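Local coordinates for EVE domain-containing protein (Pseudomonas syringae pv. tomato str. DC3000, PDB 2EVE) that is of unknown function but, with an EVE fold related to the PUA and ASCH domains, may bind a modified nucleic acid base, at residues 4-9 with 132-137; 13-18 with 49-54; 23-28 with 68-73. All coordinates share one frame; numbering follows the deposited sequence.

Contact 1 (4-9 with 132-137); sequences WLMKSE and LSVMPV. With 144 (tris-hydroxymethyl-methyl-ammonium), chain D.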
loop_
_atom_site.group_PDB
_atom_site.type_symbol
_atom_site.label_atom_id
_atom_site.label_comp_id
_atom_site.label_asym_id
_atom_site.label_seq_id
_atom_site.Cartn_x
_atom_site.Cartn_y
_atom_site.Cartn_z
ATOM N N TRP A 4 3.472 7.766 0.117
ATOM C CA TRP A 4 2.281 7.052 0.552
ATOM C C TRP A 4 2.647 5.788 1.312
ATOM O O TRP A 4 3.821 5.485 1.529
ATOM C CB TRP A 4 1.440 6.638 -0.664
ATOM C CG TRP A 4 1.253 7.700 -1.690
ATOM C CD1 TRP A 4 2.124 8.056 -2.682
ATOM C CD2 TRP A 4 0.132 8.576 -1.808
ATOM N NE1 TRP A 4 1.615 9.104 -3.408
ATOM C CE2 TRP A 4 0.393 9.447 -2.889
ATOM C CE3 TRP A 4 -1.066 8.715 -1.099
ATOM C CZ2 TRP A 4 -0.504 10.444 -3.281
ATOM C CZ3 TRP A 4 -1.960 9.709 -1.489
ATOM C CH2 TRP A 4 -1.671 10.560 -2.568
ATOM N N LEU A 5 1.615 5.056 1.711
ATOM C CA LEU A 5 1.771 3.779 2.391
ATOM C C LEU A 5 0.597 2.915 1.946
ATOM O O LEU A 5 -0.543 3.383 1.887
ATOM C CB LEU A 5 1.767 3.947 3.920
ATOM C CG LEU A 5 1.939 2.653 4.727
ATOM C CD1 LEU A 5 2.702 2.918 6.022
ATOM C CD2 LEU A 5 0.576 2.051 5.018
HETATM N N MSE A 6 0.884 1.666 1.596
HETATM C CA MSE A 6 -0.152 0.731 1.173
HETATM C C MSE A 6 0.036 -0.610 1.875
HETATM O O MSE A 6 1.164 -1.061 2.067
HETATM C CB MSE A 6 -0.124 0.548 -0.345
HETATM C CG MSE A 6 -0.345 1.846 -1.118
HETATM SE SE MSE A 6 -0.931 1.545 -2.941
HETATM C CE MSE A 6 0.759 0.947 -3.613
ATOM N N LYS A 7 -1.079 -1.241 2.238
ATOM C CA LYS A 7 -1.073 -2.510 2.962
ATOM C C LYS A 7 -1.257 -3.763 2.112
ATOM O O LYS A 7 -1.984 -3.755 1.120
ATOM C CB LYS A 7 -2.171 -2.503 4.028
ATOM C CG LYS A 7 -2.077 -1.373 5.029
ATOM C CD LYS A 7 -3.184 -1.485 6.069
ATOM C CE LYS A 7 -3.124 -0.342 7.065
ATOM N NZ LYS A 7 -4.206 -0.429 8.082
ATOM N N SER A 8 -0.603 -4.845 2.533
ATOM C CA SER A 8 -0.698 -6.130 1.851
ATOM C C SER A 8 -0.320 -7.276 2.783
ATOM O O SER A 8 0.650 -7.179 3.533
ATOM C CB SER A 8 0.224 -6.164 0.631
ATOM O OG SER A 8 0.087 -7.398 -0.068
ATOM N N GLU A 9 -1.093 -8.355 2.738
ATOM C CA GLU A 9 -0.795 -9.529 3.550
ATOM C C GLU A 9 0.370 -10.210 2.840
ATOM O O GLU A 9 0.264 -10.565 1.667
ATOM C CB GLU A 9 -1.996 -10.470 3.602
ATOM C CG GLU A 9 -3.203 -9.898 4.311
ATOM C CD GLU A 9 -4.333 -10.900 4.433
ATOM O OE1 GLU A 9 -5.394 -10.531 4.978
ATOM O OE2 GLU A 9 -4.161 -12.054 3.988
ATOM N N LEU A 132 -7.923 2.296 6.984
ATOM C CA LEU A 132 -7.502 2.751 5.663
ATOM C C LEU A 132 -6.277 1.938 5.241
ATOM O O LEU A 132 -5.295 1.863 5.979
ATOM C CB LEU A 132 -7.159 4.242 5.722
ATOM C CG LEU A 132 -6.862 4.970 4.412
ATOM C CD1 LEU A 132 -8.095 4.944 3.512
ATOM C CD2 LEU A 132 -6.460 6.410 4.715
ATOM N N SER A 133 -6.343 1.334 4.055
ATOM C CA SER A 133 -5.251 0.507 3.533
ATOM C C SER A 133 -4.291 1.255 2.608
ATOM O O SER A 133 -3.198 0.766 2.316
ATOM C CB SER A 133 -5.824 -0.705 2.794
ATOM O OG SER A 133 -6.657 -0.294 1.725
ATOM N N VAL A 134 -4.715 2.420 2.127
ATOM C CA VAL A 134 -3.887 3.261 1.259
ATOM C C VAL A 134 -3.985 4.662 1.850
ATOM O O VAL A 134 -5.084 5.191 2.034
ATOM C CB VAL A 134 -4.392 3.276 -0.201
ATOM C CG1 VAL A 134 -3.493 4.165 -1.046
ATOM C CG2 VAL A 134 -4.411 1.858 -0.764
HETATM N N MSE A 135 -2.838 5.266 2.141
HETATM C CA MSE A 135 -2.828 6.577 2.776
HETATM C C MSE A 135 -1.647 7.440 2.380
HETATM O O MSE A 135 -0.601 6.938 1.965
HETATM C CB MSE A 135 -2.762 6.393 4.288
HETATM C CG MSE A 135 -1.444 5.747 4.722
HETATM SE SE MSE A 135 -1.389 5.187 6.566
HETATM C CE MSE A 135 -2.593 3.692 6.381
ATOM N N PRO A 136 -1.798 8.762 2.515
ATOM C CA PRO A 136 -0.703 9.667 2.176
ATOM C C PRO A 136 0.285 9.664 3.345
ATOM O O PRO A 136 -0.071 9.310 4.470
ATOM C CB PRO A 136 -1.408 11.016 2.017
ATOM C CG PRO A 136 -2.511 10.926 3.018
ATOM C CD PRO A 136 -3.027 9.511 2.839
ATOM N N VAL A 137 1.526 10.032 3.062
ATOM C CA VAL A 137 2.574 10.114 4.073
ATOM C C VAL A 137 3.260 11.450 3.805
ATOM O O VAL A 137 3.675 11.713 2.677
ATOM C CB VAL A 137 3.605 8.957 3.928
ATOM C CG1 VAL A 137 4.789 9.186 4.862
ATOM C CG2 VAL A 137 2.943 7.620 4.252
HETATM C C1 144 D . -3.605 -5.743 9.858
HETATM N N 144 D . -4.089 -4.374 9.967
HETATM C C2 144 D . -3.181 -3.622 10.895
HETATM O O2 144 D . -1.831 -3.825 11.359
HETATM C C3 144 D . -5.537 -4.493 10.428
HETATM O O3 144 D . -6.226 -3.234 10.574
HETATM C C4 144 D . -3.942 -3.801 8.612
HETATM O O4 144 D . -4.686 -4.242 7.269
HETATM O O HOH W 1 -4.865 2.658 8.691
#

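Contact 2 (13-18 with 49-54); sequences FSISDL and FYHSSC. With 144 (tris-hydroxymethyl-methyl-ammonium), chain D.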
loop_
_atom_site.group_PDB
_atom_site.type_symbol
_atom_site.label_atom_id
_atom_site.label_comp_id
_atom_site.label_asym_id
_atom_site.label_seq_id
_atom_site.Cartn_x
_atom_site.Cartn_y
_atom_site.Cartn_z
ATOM N N PHE A 13 0.979 -11.253 -0.974
ATOM C CA PHE A 13 1.931 -10.469 -1.757
ATOM C C PHE A 13 2.835 -9.737 -0.774
ATOM O O PHE A 13 2.385 -8.869 -0.029
ATOM C CB PHE A 13 1.188 -9.482 -2.663
ATOM C CG PHE A 13 2.085 -8.712 -3.593
ATOM C CD1 PHE A 13 2.937 -9.374 -4.474
ATOM C CD2 PHE A 13 2.067 -7.321 -3.594
ATOM C CE1 PHE A 13 3.760 -8.658 -5.347
ATOM C CE2 PHE A 13 2.883 -6.596 -4.460
ATOM C CZ PHE A 13 3.731 -7.265 -5.337
ATOM N N SER A 14 4.110 -10.111 -0.770
ATOM C CA SER A 14 5.090 -9.535 0.142
ATOM C C SER A 14 6.099 -8.645 -0.567
ATOM O O SER A 14 6.161 -8.610 -1.796
ATOM C CB SER A 14 5.858 -10.655 0.841
ATOM O OG SER A 14 6.722 -11.295 -0.083
ATOM N N ILE A 15 6.906 -7.938 0.217
ATOM C CA ILE A 15 7.923 -7.075 -0.361
ATOM C C ILE A 15 8.942 -7.952 -1.095
ATOM O O ILE A 15 9.568 -7.507 -2.058
ATOM C CB ILE A 15 8.631 -6.220 0.724
ATOM C CG1 ILE A 15 9.665 -5.297 0.077
ATOM C CG2 ILE A 15 9.275 -7.119 1.766
ATOM C CD1 ILE A 15 9.070 -4.228 -0.819
ATOM N N SER A 16 9.099 -9.198 -0.645
ATOM C CA SER A 16 10.028 -10.119 -1.300
ATOM C C SER A 16 9.508 -10.471 -2.691
ATOM O O SER A 16 10.288 -10.617 -3.634
ATOM C CB SER A 16 10.203 -11.404 -0.478
ATOM O OG SER A 16 10.964 -11.162 0.693
ATOM N N ASP A 17 8.191 -10.614 -2.814
ATOM C CA ASP A 17 7.592 -10.926 -4.108
ATOM C C ASP A 17 7.819 -9.756 -5.053
ATOM O O ASP A 17 8.111 -9.953 -6.232
ATOM C CB ASP A 17 6.085 -11.178 -3.988
ATOM C CG ASP A 17 5.756 -12.448 -3.220
ATOM O OD1 ASP A 17 6.421 -13.482 -3.452
ATOM O OD2 ASP A 17 4.817 -12.413 -2.401
ATOM N N LEU A 18 7.679 -8.535 -4.539
ATOM C CA LEU A 18 7.872 -7.346 -5.367
ATOM C C LEU A 18 9.327 -7.247 -5.804
ATOM O O LEU A 18 9.616 -6.874 -6.937
ATOM C CB LEU A 18 7.466 -6.076 -4.605
ATOM C CG LEU A 18 7.670 -4.746 -5.352
ATOM C CD1 LEU A 18 6.889 -4.760 -6.663
ATOM C CD2 LEU A 18 7.211 -3.581 -4.476
ATOM N N PHE A 49 5.751 -0.202 1.900
ATOM C CA PHE A 49 5.071 -1.483 1.720
ATOM C C PHE A 49 4.841 -2.037 3.128
ATOM O O PHE A 49 5.775 -2.492 3.790
ATOM C CB PHE A 49 5.979 -2.421 0.905
ATOM C CG PHE A 49 5.278 -3.629 0.321
ATOM C CD1 PHE A 49 4.578 -4.522 1.128
ATOM C CD2 PHE A 49 5.377 -3.897 -1.045
ATOM C CE1 PHE A 49 3.985 -5.673 0.579
ATOM C CE2 PHE A 49 4.795 -5.035 -1.598
ATOM C CZ PHE A 49 4.096 -5.927 -0.789
ATOM N N TYR A 50 3.595 -1.989 3.582
ATOM C CA TYR A 50 3.243 -2.449 4.920
ATOM C C TYR A 50 2.644 -3.855 4.927
ATOM O O TYR A 50 1.657 -4.126 4.243
ATOM C CB TYR A 50 2.267 -1.442 5.545
ATOM C CG TYR A 50 1.787 -1.790 6.936
ATOM C CD1 TYR A 50 0.718 -2.664 7.129
ATOM C CD2 TYR A 50 2.404 -1.244 8.058
ATOM C CE1 TYR A 50 0.275 -2.987 8.412
ATOM C CE2 TYR A 50 1.971 -1.559 9.342
ATOM C CZ TYR A 50 0.911 -2.427 9.512
ATOM O OH TYR A 50 0.487 -2.738 10.779
ATOM N N HIS A 51 3.263 -4.747 5.699
ATOM C CA HIS A 51 2.794 -6.123 5.822
ATOM C C HIS A 51 1.688 -6.185 6.864
ATOM O O HIS A 51 1.906 -5.863 8.030
ATOM C CB HIS A 51 3.946 -7.044 6.234
ATOM C CG HIS A 51 4.852 -7.421 5.104
ATOM N ND1 HIS A 51 5.947 -8.241 5.274
ATOM C CD2 HIS A 51 4.811 -7.114 3.785
ATOM C CE1 HIS A 51 6.542 -8.423 4.108
ATOM N NE2 HIS A 51 5.873 -7.751 3.189
ATOM N N SER A 52 0.504 -6.612 6.434
ATOM C CA SER A 52 -0.661 -6.704 7.309
ATOM C C SER A 52 -1.115 -8.145 7.544
ATOM O O SER A 52 -0.764 -9.044 6.782
ATOM C CB SER A 52 -1.811 -5.898 6.698
ATOM O OG SER A 52 -2.162 -6.414 5.422
ATOM N N SER A 53 -1.899 -8.353 8.599
ATOM C CA SER A 53 -2.417 -9.681 8.942
ATOM C C SER A 53 -1.340 -10.756 8.867
ATOM O O SER A 53 -1.454 -11.708 8.095
ATOM C CB SER A 53 -3.566 -10.061 8.002
ATOM O OG SER A 53 -4.621 -9.119 8.071
ATOM N N CYS A 54 -0.299 -10.605 9.676
ATOM C CA CYS A 54 0.802 -11.559 9.690
ATOM C C CYS A 54 1.473 -11.559 11.059
ATOM O O CYS A 54 1.164 -10.720 11.906
ATOM C CB CYS A 54 1.817 -11.192 8.604
ATOM S SG CYS A 54 2.525 -9.541 8.781
HETATM C C1 144 D . -3.605 -5.743 9.858
HETATM N N 144 D . -4.089 -4.374 9.967
HETATM C C2 144 D . -3.181 -3.622 10.895
HETATM O O2 144 D . -1.831 -3.825 11.359
HETATM C C3 144 D . -5.537 -4.493 10.428
HETATM O O3 144 D . -6.226 -3.234 10.574
HETATM C C4 144 D . -3.942 -3.801 8.612
HETATM O O4 144 D . -4.686 -4.242 7.269
#

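Contact 3 (23-28 with 68-73); sequences KARWDG and TAYPDP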
loop_
_atom_site.group_PDB
_atom_site.type_symbol
_atom_site.label_atom_id
_atom_site.label_comp_id
_atom_site.label_asym_id
_atom_site.label_seq_id
_atom_site.Cartn_x
_atom_site.Cartn_y
_atom_site.Cartn_z
ATOM N N LYS A 23 8.301 -5.428 -11.048
ATOM C CA LYS A 23 7.127 -4.580 -11.157
ATOM C C LYS A 23 5.929 -5.509 -11.137
ATOM O O LYS A 23 6.014 -6.664 -11.568
ATOM C CB LYS A 23 7.168 -3.727 -12.431
ATOM C CG LYS A 23 6.499 -4.294 -13.662
ATOM C CD LYS A 23 6.449 -3.221 -14.749
ATOM C CE LYS A 23 5.867 -3.743 -16.050
ATOM N NZ LYS A 23 4.422 -4.074 -15.957
ATOM N N ALA A 24 4.820 -5.011 -10.606
ATOM C CA ALA A 24 3.613 -5.808 -10.488
ATOM C C ALA A 24 2.375 -4.930 -10.387
ATOM O O ALA A 24 2.475 -3.707 -10.292
ATOM C CB ALA A 24 3.714 -6.696 -9.251
ATOM N N ARG A 25 1.207 -5.563 -10.403
ATOM C CA ARG A 25 -0.050 -4.837 -10.293
ATOM C C ARG A 25 -0.548 -4.851 -8.856
ATOM O O ARG A 25 -0.561 -5.893 -8.200
ATOM C CB ARG A 25 -1.121 -5.462 -11.192
ATOM C CG ARG A 25 -2.463 -4.728 -11.151
ATOM C CD ARG A 25 -3.480 -5.387 -12.067
ATOM N NE ARG A 25 -3.856 -6.716 -11.593
ATOM C CZ ARG A 25 -4.123 -7.740 -12.393
ATOM N NH1 ARG A 25 -4.050 -7.590 -13.711
ATOM N NH2 ARG A 25 -4.470 -8.912 -11.880
ATOM N N TRP A 26 -0.946 -3.681 -8.368
ATOM C CA TRP A 26 -1.488 -3.556 -7.025
ATOM C C TRP A 26 -2.989 -3.477 -7.246
ATOM O O TRP A 26 -3.476 -2.545 -7.878
ATOM C CB TRP A 26 -0.999 -2.268 -6.364
ATOM C CG TRP A 26 -1.175 -2.257 -4.872
ATOM C CD1 TRP A 26 -2.298 -1.919 -4.171
ATOM C CD2 TRP A 26 -0.192 -2.632 -3.903
ATOM N NE1 TRP A 26 -2.072 -2.066 -2.815
ATOM C CE2 TRP A 26 -0.788 -2.506 -2.628
ATOM C CE3 TRP A 26 1.134 -3.074 -3.991
ATOM C CZ2 TRP A 26 -0.095 -2.799 -1.447
ATOM C CZ3 TRP A 26 1.822 -3.365 -2.818
ATOM C CH2 TRP A 26 1.204 -3.228 -1.564
ATOM N N ASP A 27 -3.724 -4.460 -6.744
ATOM C CA ASP A 27 -5.163 -4.463 -6.937
ATOM C C ASP A 27 -5.892 -4.864 -5.671
ATOM O O ASP A 27 -5.294 -4.924 -4.603
ATOM C CB ASP A 27 -5.525 -5.421 -8.074
ATOM C CG ASP A 27 -4.929 -6.802 -7.887
ATOM O OD1 ASP A 27 -4.991 -7.325 -6.755
ATOM O OD2 ASP A 27 -4.403 -7.372 -8.868
ATOM N N GLY A 28 -7.191 -5.118 -5.792
ATOM C CA GLY A 28 -7.964 -5.538 -4.635
ATOM C C GLY A 28 -8.248 -4.487 -3.582
ATOM O O GLY A 28 -8.600 -4.830 -2.446
ATOM N N THR A 68 0.039 4.892 -13.381
ATOM C CA THR A 68 -1.070 5.430 -12.606
ATOM C C THR A 68 -2.343 4.600 -12.735
ATOM O O THR A 68 -2.459 3.723 -13.597
ATOM C CB THR A 68 -1.372 6.909 -12.974
ATOM O OG1 THR A 68 -1.726 7.008 -14.359
ATOM C CG2 THR A 68 -0.151 7.790 -12.695
ATOM N N ALA A 69 -3.296 4.897 -11.861
ATOM C CA ALA A 69 -4.566 4.183 -11.774
ATOM C C ALA A 69 -5.344 3.882 -13.046
ATOM O O ALA A 69 -5.500 4.723 -13.928
ATOM C CB ALA A 69 -5.474 4.905 -10.793
ATOM N N TYR A 70 -5.850 2.657 -13.110
ATOM C CA TYR A 70 -6.659 2.209 -14.226
ATOM C C TYR A 70 -7.699 1.239 -13.672
ATOM O O TYR A 70 -7.539 0.721 -12.568
ATOM C CB TYR A 70 -5.773 1.552 -15.292
ATOM C CG TYR A 70 -4.921 0.400 -14.812
ATOM C CD1 TYR A 70 -5.425 -0.895 -14.792
ATOM C CD2 TYR A 70 -3.595 0.598 -14.429
ATOM C CE1 TYR A 70 -4.634 -1.969 -14.410
ATOM C CE2 TYR A 70 -2.790 -0.472 -14.040
ATOM C CZ TYR A 70 -3.317 -1.754 -14.038
ATOM O OH TYR A 70 -2.532 -2.829 -13.698
ATOM N N PRO A 71 -8.789 0.995 -14.415
ATOM C CA PRO A 71 -9.828 0.075 -13.934
ATOM C C PRO A 71 -9.249 -1.261 -13.482
ATOM O O PRO A 71 -8.515 -1.913 -14.222
ATOM C CB PRO A 71 -10.754 -0.050 -15.140
ATOM C CG PRO A 71 -10.643 1.313 -15.768
ATOM C CD PRO A 71 -9.155 1.565 -15.723
ATOM N N ASP A 72 -9.589 -1.651 -12.255
ATOM C CA ASP A 72 -9.100 -2.886 -11.649
ATOM C C ASP A 72 -9.699 -4.127 -12.303
ATOM O O ASP A 72 -10.872 -4.430 -12.115
ATOM C CB ASP A 72 -9.421 -2.877 -10.150
ATOM C CG ASP A 72 -8.762 -4.017 -9.403
ATOM O OD1 ASP A 72 -8.828 -4.015 -8.155
ATOM O OD2 ASP A 72 -8.184 -4.913 -10.058
ATOM N N PRO A 73 -8.890 -4.871 -13.071
ATOM C CA PRO A 73 -9.380 -6.078 -13.744
ATOM C C PRO A 73 -9.901 -7.172 -12.811
ATOM O O PRO A 73 -10.723 -7.992 -13.223
ATOM C CB PRO A 73 -8.170 -6.536 -14.557
ATOM C CG PRO A 73 -7.012 -6.084 -13.722
ATOM C CD PRO A 73 -7.442 -4.696 -13.292
#

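Contact 1 (4-9 with 132-137)
Leu132 meets Lys7 through its carbonyl oxygen: CE of Lys7 lies 3.3 Å from Leu132 O, and the ammonium NZ makes a weak hydrogen bond to the same atom. A water accepts from NZ and donates to Leu132 O, so a direct and a bridged link tie lysine to loop. The lysine gets there because its chain is fully extended beyond CG, and CD passes alongside the bound tris-hydroxymethyl-methyl-ammonium, whose O4 is 3.4 Å from Lys7 CD. At Ser133 the backbone takes over, with Lys7 N donating to Ser133 O at 2.9 Å, in the carbonyl plane; Met6 CA adds a CA-H...O contact to the same oxygen. Val134 forms a non-hydrogen-bonded antiparallel pair with Met6, and both its methyls lie beside CG and SE of that selenomethionine. Met135, also selenomethionine, is the hydrogen-bonded partner of Leu5: Leu5 N reaches Met135 O at 2.9 Å and Met135 N returns to Leu5 O at 3.0 Å. Its CG packs on Leu5 CB on the face away from Val134, and the bend at chi3 (72°) brings Met135 CE to 3.8 Å from Leu5 CD2. Pro136 sets CA and CB obliquely against the indole of Trp4, Pro136 CB being 3.8 Å from Trp4 CZ3. Val137 then lays CG2 on the backbone of Trp4, with Val137 CG2 3.5 Å from Trp4 C. These pairings make the antiparallel ladder between strands 3-8 and 134-137, the latter at an edge of the mixed sheet. On its other side strand 3-8 runs parallel to strand 46-51, while Trp4, its NE1 bonded to Asp45, and Pro136 both lean on Phe37 of helix 32-40.

Contact 2 (13-18 with 49-54)
A helix N-terminus is docked on a strand here: Ile15 N, in the first turn of helix 15-21, donates to NE2 of His51 at the end of strand 46-51, while Phe49 of the same strand supplies the apolar part. Ile15 N lies 3.2 Å from His51 NE2, with an N-H...acceptor angle of 158°, and the donor is practically in the imidazole plane. NE2 therefore acts as acceptor. Alongside the bond, Ile15 CG2 and Ser14 CB pack against NE2 and CE1 of His51.

Phe49 slides its ring beneath the start of the helix. Its CG stands anti to the backbone N (chi1 -164°), which carries the ring under the turn so that Ile15 N lies over one face, toward the rim, while Phe13 O meets the edge in plane. Ile15 CD1 touches Phe49 CD2 at 3.7 Å, and Leu18 CD2 reaches the same carbon from near the ring plane. The Phe13 and Phe49 side chains cross at about a right angle, their ring planes 44° apart, with CD2 of Phe13 3.7 Å from CZ of Phe49.

The helix itself starts with a capping box. Ser14 is the N-cap, its OG accepting from Asp17 N at 3.2 Å; in return Ser14 N donates to Asp17 OD2 at 2.9 Å. The box probably steadies the turn that presents Ile15 N to His51.

Tyr50, between the two contact residues, is directed elsewhere: its OH shares a 2.6 Å hydrogen bond with O2 of the bound tris-hydroxymethyl-methyl-ammonium, and Ser52 CB borders O4 of that molecule.

Contact 3 (23-28 with 68-73)
Asp72 OD1 is gripped by two groups, the backbone N of Gly28 and the guanidinium of Arg30. The Gly28 bond, 3.1 Å from Gly28 N to Asp72 OD1, meets the oxygen on its syn side, 18° out of the carboxylate plane. Asp72 CG is turned anti to its own N (chi1 -171°), which lifts the carboxylate out of segment 68-73 toward the turn after strand 23-26. There it also lies against the side chain of Asp27, with Asp72 OD2 3.4 Å from Asp27 CB; Thr74 holds OD2 by a hydrogen bond.

Asp27 faces Arg25 instead. Asp27 OD2 receives Arg25 NE at 2.9 Å, using the anti lone pair and lying practically in the guanidinium plane, in a salt bridge that a weak hydrogen bond from Arg25 NH2 supports. The bend of the arginine at chi3 (67°) turns the guanidinium back toward Asp27, and one of its flat faces is left to Pro73, whose CG sits over Arg25 NH1 at 3.3 Å. The arginine's aliphatic part passes Tyr70, the two side chains crossing at about a right angle: Tyr70 OH is 3.2 Å from Arg25 CG and equally close to CD. That hydroxyl is bonded to Asp98 on strand 95-110, which lies between strands 23-26 and 58-71 in the sheet.

The two segments thus meet across an intervening strand, at the surface, through side chains and one backbone N-H. Asp27 OD2 and Asp72 OD2 are 4.7 Å apart, a closeness that would be unfavourable alone; Arg25 on one and Arg30 on the other probably offset it and help keep both carboxylates ionised.

All three contacts lie within the EVE domain and draw on one mixed six-stranded sheet. Contact 1 pairs strand 3-8 with the edge strand 134-137 and closes a chain loop in which contacts 2 and 3 are nested; these two cross, their segments alternating along the sequence. The centres of contact 1 and contact 2 are about 11 Å apart. Contact 3 has its centre about 14 Å from that of contact 1. Trp26 joins them, packing on Met6 and Ser8 of contact 1 and edge-to-face on Phe49 of contact 2. Segments of contacts 1 and 2 both border the bound tris-hydroxymethyl-methyl-ammonium, whose pocket is completed by Leu111, whereas contact 3 sits farther out at the surface.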